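Integral membrane indolylacetylinositol arabinosyltransferase EmbB (PDB 7BVC) probably polymerises arabinose into the arabinan of arabinogalactan, as a membrane-embedded arabinosyltransferase of the mycobacterial cell-wall pathway that is bound by the drug ethambutol. Local coordinates at residues B[70-75]-B[1018-1023]; B[303-308]-B[982-987]; B[967-972]-B[1011-1016]. All blocks are in the same frame, centred on the assembly; numbering follows the deposited sequence.

Contact 1 of 3, residues B[70-75]-B[1018-1023]; sequences PLISQA and GGLLGI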
loop_
_atom_site.group_PDB
_atom_site.type_symbol
_atom_site.label_atom_id
_atom_site.label_comp_id
_atom_site.label_asym_id
_atom_site.label_seq_id
_atom_site.Cartn_x
_atom_site.Cartn_y
_atom_site.Cartn_z
ATOM N N PRO B 70 31.157 -4.959 -22.269
ATOM C CA PRO B 70 30.318 -4.659 -21.098
ATOM C C PRO B 70 30.226 -5.855 -20.161
ATOM O O PRO B 70 29.800 -6.939 -20.560
ATOM C CB PRO B 70 28.959 -4.316 -21.714
ATOM C CG PRO B 70 28.963 -4.952 -23.046
ATOM C CD PRO B 70 30.379 -5.000 -23.518
ATOM N N LEU B 71 30.625 -5.647 -18.911
ATOM C CA LEU B 71 30.600 -6.708 -17.916
ATOM C C LEU B 71 29.208 -6.848 -17.316
ATOM O O LEU B 71 28.512 -5.856 -17.085
ATOM C CB LEU B 71 31.616 -6.431 -16.809
ATOM C CG LEU B 71 33.051 -6.133 -17.241
ATOM C CD1 LEU B 71 33.982 -6.200 -16.050
ATOM C CD2 LEU B 71 33.497 -7.093 -18.323
ATOM N N ILE B 72 28.804 -8.093 -17.062
ATOM C CA ILE B 72 27.491 -8.336 -16.479
ATOM C C ILE B 72 27.494 -8.034 -14.984
ATOM O O ILE B 72 26.462 -7.648 -14.423
ATOM C CB ILE B 72 27.040 -9.779 -16.769
ATOM C CG1 ILE B 72 25.624 -10.027 -16.251
ATOM C CG2 ILE B 72 27.999 -10.778 -16.157
ATOM C CD1 ILE B 72 24.550 -9.359 -17.070
ATOM N N SER B 73 28.639 -8.181 -14.320
ATOM C CA SER B 73 28.748 -7.926 -12.890
ATOM C C SER B 73 29.052 -6.470 -12.569
ATOM O O SER B 73 29.085 -6.108 -11.389
ATOM C CB SER B 73 29.829 -8.821 -12.278
ATOM O OG SER B 73 31.049 -8.698 -12.983
ATOM N N GLN B 74 29.293 -5.641 -13.584
ATOM C CA GLN B 74 29.462 -4.195 -13.478
ATOM C C GLN B 74 30.725 -3.783 -12.737
ATOM O O GLN B 74 30.884 -2.599 -12.427
ATOM C CB GLN B 74 28.251 -3.530 -12.812
ATOM C CG GLN B 74 27.015 -3.480 -13.687
ATOM C CD GLN B 74 25.903 -2.652 -13.080
ATOM O OE1 GLN B 74 26.125 -1.891 -12.139
ATOM N NE2 GLN B 74 24.698 -2.799 -13.612
ATOM N N ALA B 75 31.629 -4.714 -12.442
ATOM C CA ALA B 75 32.860 -4.383 -11.735
ATOM C C ALA B 75 33.856 -5.532 -11.829
ATOM O O ALA B 75 33.473 -6.700 -11.684
ATOM C CB ALA B 75 32.576 -4.054 -10.270
ATOM N N GLY B 1018 21.829 -4.185 -9.756
ATOM C CA GLY B 1018 22.211 -5.162 -10.754
ATOM C C GLY B 1018 21.673 -4.810 -12.121
ATOM O O GLY B 1018 22.384 -4.208 -12.930
ATOM N N GLY B 1019 20.415 -5.156 -12.381
ATOM C CA GLY B 1019 19.722 -4.702 -13.571
ATOM C C GLY B 1019 20.399 -5.013 -14.888
ATOM O O GLY B 1019 21.398 -5.733 -14.939
ATOM N N LEU B 1020 19.836 -4.482 -15.971
ATOM C CA LEU B 1020 20.499 -4.465 -17.263
ATOM C C LEU B 1020 20.565 -3.077 -17.877
ATOM O O LEU B 1020 21.275 -2.897 -18.871
ATOM C CB LEU B 1020 19.802 -5.412 -18.249
ATOM C CG LEU B 1020 20.326 -6.844 -18.298
ATOM C CD1 LEU B 1020 19.508 -7.668 -19.272
ATOM C CD2 LEU B 1020 21.795 -6.862 -18.680
ATOM N N LEU B 1021 19.849 -2.099 -17.323
ATOM C CA LEU B 1021 19.881 -0.725 -17.795
ATOM C C LEU B 1021 21.016 0.082 -17.185
ATOM O O LEU B 1021 20.986 1.314 -17.251
ATOM C CB LEU B 1021 18.544 -0.039 -17.506
ATOM C CG LEU B 1021 17.302 -0.690 -18.112
ATOM C CD1 LEU B 1021 16.049 0.010 -17.629
ATOM C CD2 LEU B 1021 17.378 -0.667 -19.627
ATOM N N GLY B 1022 22.007 -0.570 -16.592
ATOM C CA GLY B 1022 23.166 0.136 -16.086
ATOM C C GLY B 1022 24.263 0.169 -17.126
ATOM O O GLY B 1022 25.158 1.016 -17.084
ATOM N N ILE B 1023 24.192 -0.763 -18.069
ATOM C CA ILE B 1023 25.145 -0.828 -19.170
ATOM C C ILE B 1023 24.710 0.047 -20.337
ATOM O O ILE B 1023 25.522 0.781 -20.908
ATOM C CB ILE B 1023 25.323 -2.294 -19.606
ATOM C CG1 ILE B 1023 25.882 -3.133 -18.455
ATOM C CG2 ILE B 1023 26.205 -2.376 -20.830
ATOM C CD1 ILE B 1023 25.740 -4.622 -18.662
#

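Contact 2 of 3, residues B[303-308]-B[982-987]; sequences ANYFRW and QPMLHA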
loop_
_atom_site.group_PDB
_atom_site.type_symbol
_atom_site.label_atom_id
_atom_site.label_comp_id
_atom_site.label_asym_id
_atom_site.label_seq_id
_atom_site.Cartn_x
_atom_site.Cartn_y
_atom_site.Cartn_z
ATOM N N ALA B 303 21.695 -18.242 -15.043
ATOM C CA ALA B 303 21.763 -16.983 -14.321
ATOM C C ALA B 303 20.380 -16.361 -14.171
ATOM O O ALA B 303 19.417 -16.735 -14.844
ATOM C CB ALA B 303 22.686 -16.004 -15.039
ATOM N N ASN B 304 20.292 -15.393 -13.262
ATOM C CA ASN B 304 19.154 -14.485 -13.196
ATOM C C ASN B 304 19.449 -13.343 -14.158
ATOM O O ASN B 304 20.390 -12.570 -13.949
ATOM C CB ASN B 304 18.933 -13.975 -11.777
ATOM C CG ASN B 304 17.510 -13.533 -11.533
ATOM O OD1 ASN B 304 17.090 -12.474 -11.995
ATOM N ND2 ASN B 304 16.758 -14.342 -10.801
ATOM N N TYR B 305 18.652 -13.243 -15.220
ATOM C CA TYR B 305 19.049 -12.437 -16.367
ATOM C C TYR B 305 18.900 -10.945 -16.096
ATOM O O TYR B 305 19.757 -10.149 -16.495
ATOM C CB TYR B 305 18.226 -12.851 -17.585
ATOM C CG TYR B 305 18.678 -12.239 -18.883
ATOM C CD1 TYR B 305 19.985 -12.379 -19.322
ATOM C CD2 TYR B 305 17.793 -11.526 -19.677
ATOM C CE1 TYR B 305 20.398 -11.820 -20.511
ATOM C CE2 TYR B 305 18.197 -10.966 -20.867
ATOM C CZ TYR B 305 19.499 -11.117 -21.280
ATOM O OH TYR B 305 19.901 -10.557 -22.466
ATOM N N PHE B 306 17.830 -10.546 -15.410
ATOM C CA PHE B 306 17.409 -9.152 -15.382
ATOM C C PHE B 306 17.842 -8.392 -14.134
ATOM O O PHE B 306 17.571 -7.192 -14.046
ATOM C CB PHE B 306 15.885 -9.067 -15.515
ATOM C CG PHE B 306 15.355 -9.644 -16.794
ATOM C CD1 PHE B 306 15.343 -8.894 -17.954
ATOM C CD2 PHE B 306 14.861 -10.934 -16.833
ATOM C CE1 PHE B 306 14.857 -9.422 -19.128
ATOM C CE2 PHE B 306 14.372 -11.465 -18.005
ATOM C CZ PHE B 306 14.369 -10.708 -19.152
ATOM N N ARG B 307 18.504 -9.035 -13.178
ATOM C CA ARG B 307 18.737 -8.369 -11.904
ATOM C C ARG B 307 19.832 -9.096 -11.137
ATOM O O ARG B 307 20.195 -10.230 -11.458
ATOM C CB ARG B 307 17.440 -8.307 -11.088
ATOM C CG ARG B 307 17.413 -7.311 -9.944
ATOM C CD ARG B 307 16.062 -7.359 -9.255
ATOM N NE ARG B 307 16.064 -6.714 -7.947
ATOM C CZ ARG B 307 15.655 -5.469 -7.728
ATOM N NH1 ARG B 307 15.688 -4.965 -6.505
ATOM N NH2 ARG B 307 15.212 -4.730 -8.731
ATOM N N TRP B 308 20.371 -8.402 -10.129
ATOM C CA TRP B 308 21.263 -8.981 -9.121
ATOM C C TRP B 308 22.627 -9.362 -9.693
ATOM O O TRP B 308 23.176 -10.413 -9.364
ATOM C CB TRP B 308 20.612 -10.179 -8.429
ATOM C CG TRP B 308 19.497 -9.783 -7.525
ATOM C CD1 TRP B 308 19.522 -8.804 -6.581
ATOM C CD2 TRP B 308 18.181 -10.341 -7.489
ATOM N NE1 TRP B 308 18.307 -8.721 -5.952
ATOM C CE2 TRP B 308 17.465 -9.656 -6.493
ATOM C CE3 TRP B 308 17.539 -11.357 -8.202
ATOM C CZ2 TRP B 308 16.141 -9.953 -6.189
ATOM C CZ3 TRP B 308 16.226 -11.649 -7.901
ATOM C CH2 TRP B 308 15.541 -10.950 -6.902
ATOM N N GLN B 982 15.876 -12.482 -30.964
ATOM C CA GLN B 982 16.924 -13.120 -30.179
ATOM C C GLN B 982 17.318 -12.232 -29.014
ATOM O O GLN B 982 17.533 -11.028 -29.206
ATOM C CB GLN B 982 18.146 -13.404 -31.045
ATOM C CG GLN B 982 19.036 -14.503 -30.497
ATOM C CD GLN B 982 20.475 -14.352 -30.930
ATOM O OE1 GLN B 982 20.892 -13.285 -31.380
ATOM N NE2 GLN B 982 21.246 -15.424 -30.796
ATOM N N PRO B 983 17.428 -12.774 -27.802
ATOM C CA PRO B 983 17.814 -11.943 -26.658
ATOM C C PRO B 983 19.280 -11.549 -26.695
ATOM O O PRO B 983 20.012 -11.904 -27.623
ATOM C CB PRO B 983 17.507 -12.842 -25.456
ATOM C CG PRO B 983 17.653 -14.218 -25.985
ATOM C CD PRO B 983 17.175 -14.172 -27.408
ATOM N N MET B 984 19.717 -10.814 -25.679
ATOM C CA MET B 984 21.096 -10.345 -25.571
ATOM C C MET B 984 21.865 -11.356 -24.728
ATOM O O MET B 984 21.786 -11.345 -23.498
ATOM C CB MET B 984 21.130 -8.946 -24.969
ATOM C CG MET B 984 22.510 -8.349 -24.832
ATOM S SD MET B 984 22.457 -6.756 -23.994
ATOM C CE MET B 984 21.617 -7.194 -22.478
ATOM N N LEU B 985 22.609 -12.233 -25.397
ATOM C CA LEU B 985 23.318 -13.305 -24.717
ATOM C C LEU B 985 24.513 -12.756 -23.941
ATOM O O LEU B 985 24.962 -11.625 -24.146
ATOM C CB LEU B 985 23.786 -14.357 -25.719
ATOM C CG LEU B 985 22.716 -15.069 -26.546
ATOM C CD1 LEU B 985 23.361 -15.997 -27.557
ATOM C CD2 LEU B 985 21.772 -15.839 -25.645
ATOM N N HIS B 986 25.033 -13.585 -23.040
ATOM C CA HIS B 986 26.224 -13.251 -22.278
ATOM C C HIS B 986 26.982 -14.531 -21.968
ATOM O O HIS B 986 26.382 -15.589 -21.769
ATOM C CB HIS B 986 25.880 -12.502 -20.984
ATOM C CG HIS B 986 25.376 -13.384 -19.884
ATOM N ND1 HIS B 986 24.041 -13.678 -19.719
ATOM C CD2 HIS B 986 26.029 -14.021 -18.884
ATOM C CE1 HIS B 986 23.892 -14.466 -18.670
ATOM N NE2 HIS B 986 25.082 -14.690 -18.145
ATOM N N ALA B 987 28.307 -14.424 -21.935
ATOM C CA ALA B 987 29.157 -15.574 -21.655
ATOM C C ALA B 987 30.492 -15.073 -21.129
ATOM O O ALA B 987 31.050 -14.115 -21.673
ATOM C CB ALA B 987 29.364 -16.432 -22.906
#

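Contact 3 of 3, residues B[967-972]-B[1011-1016]; sequences PVLMDW and TWQDGI. With 95E (Ethambutol), chain I.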
loop_
_atom_site.group_PDB
_atom_site.type_symbol
_atom_site.label_atom_id
_atom_site.label_comp_id
_atom_site.label_asym_id
_atom_site.label_seq_id
_atom_site.Cartn_x
_atom_site.Cartn_y
_atom_site.Cartn_z
ATOM N N PRO B 967 20.621 -8.792 -31.808
ATOM C CA PRO B 967 20.288 -8.880 -30.382
ATOM C C PRO B 967 19.341 -7.764 -29.970
ATOM O O PRO B 967 19.474 -6.618 -30.406
ATOM C CB PRO B 967 21.646 -8.751 -29.687
ATOM C CG PRO B 967 22.518 -8.068 -30.679
ATOM C CD PRO B 967 22.050 -8.513 -32.028
ATOM N N VAL B 968 18.380 -8.109 -29.119
ATOM C CA VAL B 968 17.330 -7.194 -28.692
ATOM C C VAL B 968 17.175 -7.302 -27.182
ATOM O O VAL B 968 17.131 -8.408 -26.633
ATOM C CB VAL B 968 15.996 -7.504 -29.404
ATOM C CG1 VAL B 968 14.822 -6.931 -28.634
ATOM C CG2 VAL B 968 16.017 -6.966 -30.823
ATOM N N LEU B 969 17.096 -6.155 -26.509
ATOM C CA LEU B 969 16.861 -6.113 -25.071
ATOM C C LEU B 969 15.356 -6.075 -24.835
ATOM O O LEU B 969 14.714 -5.038 -25.027
ATOM C CB LEU B 969 17.550 -4.903 -24.447
ATOM C CG LEU B 969 17.862 -4.943 -22.949
ATOM C CD1 LEU B 969 19.048 -4.054 -22.644
ATOM C CD2 LEU B 969 16.664 -4.519 -22.121
ATOM N N MET B 970 14.792 -7.205 -24.431
ATOM C CA MET B 970 13.369 -7.306 -24.140
ATOM C C MET B 970 13.165 -7.203 -22.637
ATOM O O MET B 970 13.866 -7.869 -21.869
ATOM C CB MET B 970 12.798 -8.624 -24.662
ATOM C CG MET B 970 12.501 -8.627 -26.148
ATOM S SD MET B 970 11.995 -10.247 -26.747
ATOM C CE MET B 970 13.575 -10.956 -27.180
ATOM N N ASP B 971 12.218 -6.367 -22.216
ATOM C CA ASP B 971 11.902 -6.300 -20.801
ATOM C C ASP B 971 11.335 -7.640 -20.333
ATOM O O ASP B 971 10.921 -8.483 -21.130
ATOM C CB ASP B 971 10.918 -5.165 -20.528
ATOM C CG ASP B 971 11.586 -3.804 -20.525
ATOM O OD1 ASP B 971 12.678 -3.675 -21.118
ATOM O OD2 ASP B 971 11.025 -2.862 -19.930
ATOM N N TRP B 972 11.320 -7.834 -19.017
ATOM C CA TRP B 972 10.931 -9.128 -18.470
ATOM C C TRP B 972 9.448 -9.426 -18.633
ATOM O O TRP B 972 9.012 -10.521 -18.264
ATOM C CB TRP B 972 11.324 -9.225 -16.992
ATOM C CG TRP B 972 10.684 -8.212 -16.101
ATOM C CD1 TRP B 972 11.236 -7.046 -15.664
ATOM C CD2 TRP B 972 9.383 -8.285 -15.505
ATOM N NE1 TRP B 972 10.357 -6.381 -14.848
ATOM C CE2 TRP B 972 9.211 -7.123 -14.734
ATOM C CE3 TRP B 972 8.345 -9.221 -15.555
ATOM C CZ2 TRP B 972 8.046 -6.867 -14.021
ATOM C CZ3 TRP B 972 7.190 -8.964 -14.848
ATOM C CH2 TRP B 972 7.049 -7.798 -14.091
ATOM N N THR B 1011 12.197 0.125 -12.931
ATOM C CA THR B 1011 12.709 0.082 -11.570
ATOM C C THR B 1011 13.238 -1.290 -11.179
ATOM O O THR B 1011 14.059 -1.381 -10.261
ATOM C CB THR B 1011 11.618 0.493 -10.577
ATOM O OG1 THR B 1011 10.532 -0.438 -10.647
ATOM C CG2 THR B 1011 11.102 1.881 -10.907
ATOM N N TRP B 1012 12.785 -2.352 -11.846
ATOM C CA TRP B 1012 13.303 -3.686 -11.575
ATOM C C TRP B 1012 14.675 -3.880 -12.206
ATOM O O TRP B 1012 15.608 -4.356 -11.550
ATOM C CB TRP B 1012 12.318 -4.740 -12.087
ATOM C CG TRP B 1012 12.683 -6.146 -11.733
ATOM C CD1 TRP B 1012 13.352 -7.039 -12.514
ATOM C CD2 TRP B 1012 12.388 -6.828 -10.509
ATOM N NE1 TRP B 1012 13.499 -8.231 -11.852
ATOM C CE2 TRP B 1012 12.915 -8.127 -10.617
ATOM C CE3 TRP B 1012 11.734 -6.462 -9.330
ATOM C CZ2 TRP B 1012 12.807 -9.063 -9.594
ATOM C CZ3 TRP B 1012 11.626 -7.393 -8.316
ATOM C CH2 TRP B 1012 12.161 -8.677 -8.453
ATOM N N GLN B 1013 14.819 -3.516 -13.476
ATOM C CA GLN B 1013 16.101 -3.616 -14.171
ATOM C C GLN B 1013 16.893 -2.317 -14.069
ATOM O O GLN B 1013 17.342 -1.766 -15.069
ATOM C CB GLN B 1013 15.873 -3.993 -15.627
ATOM C CG GLN B 1013 14.776 -5.009 -15.850
ATOM C CD GLN B 1013 14.393 -5.122 -17.308
ATOM O OE1 GLN B 1013 15.014 -4.509 -18.173
ATOM N NE2 GLN B 1013 13.365 -5.909 -17.590
ATOM N N ASP B 1014 17.078 -1.817 -12.854
ATOM C CA ASP B 1014 17.814 -0.581 -12.659
ATOM C C ASP B 1014 19.303 -0.867 -12.512
ATOM O O ASP B 1014 19.711 -1.950 -12.088
ATOM C CB ASP B 1014 17.295 0.167 -11.431
ATOM C CG ASP B 1014 17.762 1.606 -11.386
ATOM O OD1 ASP B 1014 18.406 2.055 -12.358
ATOM O OD2 ASP B 1014 17.485 2.290 -10.379
ATOM N N GLY B 1015 20.121 0.120 -12.875
ATOM C CA GLY B 1015 21.560 -0.054 -12.798
ATOM C C GLY B 1015 22.102 -0.160 -11.388
ATOM O O GLY B 1015 23.187 -0.716 -11.194
ATOM N N ILE B 1016 21.369 0.356 -10.396
ATOM C CA ILE B 1016 21.865 0.390 -9.022
ATOM C C ILE B 1016 21.554 -0.875 -8.239
ATOM O O ILE B 1016 22.033 -1.022 -7.105
ATOM C CB ILE B 1016 21.299 1.598 -8.253
ATOM C CG1 ILE B 1016 19.803 1.415 -8.002
ATOM C CG2 ILE B 1016 21.555 2.882 -9.020
ATOM C CD1 ILE B 1016 19.235 2.386 -6.997
HETATM C C2 95E I . 12.833 -14.593 -10.310
HETATM O O12 95E I . 5.901 -9.752 -10.121
HETATM C C11 95E I . 6.924 -10.704 -10.212
HETATM C C10 95E I . 8.271 -10.005 -10.072
HETATM C C13 95E I . 8.280 -8.731 -10.899
HETATM C C14 95E I . 8.210 -7.473 -10.047
HETATM N N9 95E I . 9.315 -10.873 -10.577
HETATM C C8 95E I . 9.315 -12.112 -9.826
HETATM C C7 95E I . 10.660 -12.818 -9.945
HETATM N N6 95E I . 10.497 -14.021 -10.739
HETATM C C3 95E I . 11.389 -15.066 -10.277
HETATM O O1 95E I . 13.650 -15.720 -10.193
HETATM C C4 95E I . 11.248 -16.277 -11.193
HETATM C C5 95E I . 9.803 -16.766 -11.302
#

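Contact 1 of 3, residues B[70-75]-B[1018-1023]
Ile1023 lays its two branches against two neighbouring residues of the loop 70-75. Its methyl CG2 abuts the ring of Pro70, with CG2 of Ile1023 3.5 Å from CB of Pro70, while the other branch runs on to Leu71, where CD1 of Ile1023 stops 3.4 Å from the backbone O. The first torsion divides the labour: with chi1 at -61°, CG1 stands beside the residue's own backbone N and CG2 beside its carbonyl carbon, which points one arm at the proline and leaves the longer arm for the carbonyl. A second apolar meeting lies further along, where Ile72 and Leu1020 cross at a slant and touch only through methyl ends, CD1 of Ile72 being 4.1 Å from CD2 of Leu1020. Here two loops of distant sequence bring together parts assigned to different families: 70-75 belongs to the N-terminal concanavalin-like domain, and 1018-1023 to the EmbC C-terminal domain, in the loop that leads into helix 1024-1027. The short strand 990-991 of the C-terminal domain adds to the joint, since Pro70 shares a backbone hydrogen bond with Thr991 and the side chain of Leu71 rests on Val990. Gln74 supplies the polar part. Extended beyond CG, its chain carries NE2 to within 2.8 Å of the carbonyl O of Gly1018, although the angle is too poor for a hydrogen bond in this model. The same NE2 lies 4.1 Å from CA of Gly1022, whose lack of a side chain lets the amide come in over the backbone. Gly1018 and Gly1019 both take positive phi, a region that glycine enters readily; the carbonyl O of Gly1018 faces the amide of Gln74.

Contact 2 of 3, residues B[303-308]-B[982-987]
The contact is a buried interdomain packing of an aromatic side chain against an irregular backbone, made where the GT-C membrane domain meets the EmbC C-terminal domain. Segment 303-308 is part of the loop joining helix 296-299 to helix 320-326; segment 982-987 runs into strand 986-987, which pairs antiparallel with 990-991. Tyr305 buries more surface here than any other residue of the two segments. With CG opposite its backbone N (chi1 -171°), the phenol extends to the backbone of Met984 and presents an edge, rather than a face, to the partner chain. Near the ring plane at that edge lies the carbonyl O of Met984, 3.3 Å from CE1 of Tyr305. The hydroxyl is modelled too near this oxygen for the separation to be trusted, so its bonding there remains doubtful. Apolar atoms of Met984 flank the same hydroxyl: its chain, bent at chi3, brings CE to 3.8 Å from OH of Tyr305. His986 passes alongside the phenol, the two side chains running in opposite directions, with ND1 of His986 4.2 Å from CE1 of Tyr305. The phenol is also backed from within its own loop, for CD2 of Tyr305 sits 3.5 Å above the ring plane of Phe306, offset toward the rim. Next door, Asn304 belongs to the ethambutol pocket and is held by hydrogen bonds to Tyr288 and Glu313, so the loop that faces the drug with one residue packs on the C-terminal domain with the next. The same imidazole of His986 turns an edge to Ala303. There the methyl CB of Ala303, close to the imidazole plane, is 4.1 Å from CE1 of His986.

Contact 3 of 3, residues B[967-972]-B[1011-1016]
The ethambutol pocket takes part of its wall from this contact, in which a residue just past the edge strand 968-970 of the C-terminal domain's mixed sheet meets the loop that follows helix 1002-1009. Trp972 and Trp1012 form that wall. Their side chains cross at about a right angle, and their five-membered rings lie 4.8 Å apart between centroids with planes at 61°, an oblique pairing. NE1 of Trp972 lies 3.8 Å from CB of Trp1012, and the two CD1 atoms are equally near. Trp972 holds its indole between backbone N and carbonyl carbon (chi1 61°), which swings the six-membered ring toward the drug. Gln1013 fills the junction behind: its extended chain crosses Trp972 at a slant and brings the amide end to the indole edge near CD1; CG of Gln1013 is 4.1 Å from CD1 of Trp972. The orientation of that amide is uncertain, so its polar partners cannot be assigned. Asp971, packed beside it, is anchored by a hydrogen bond between its OD2 and OG1 of Thr1009, and Arg307 of the membrane domain makes a cation-pi contact with Trp1012. Both indoles use a face for ethambutol, and the same ethyl arm of the drug serves both. CH2 of Trp972 lies 3.5 Å from C13 of ethambutol, while the methyl C14 of ethambutol sits over Trp1012, 3.7 Å from CE3 of Trp1012.

How the contacts relate
The three contacts form one continuous buried region, their centres 9 to 10 Å apart. Leu1020 ties contact 1 to contact 2: its CD1 is 3.7 Å from the backbone O of Tyr305. Contacts 1 and 3 meet where CB of Leu1021 is 3.2 Å from O of Gln1013. Contacts 2 and 3 are joined by probable hydrogen bonds, NH2 of Arg307 to O of Trp1012 at 2.9 Å and N of Val968 to O of Gln982 at 3.0 Å. Distance from ethambutol grades the set: contact 3 touches it through two tryptophans, contact 2 through Asn304, with the Tyr305 side chain about 9 Å away, and in contact 1 the Leu1020 side chain is about 13 Å off.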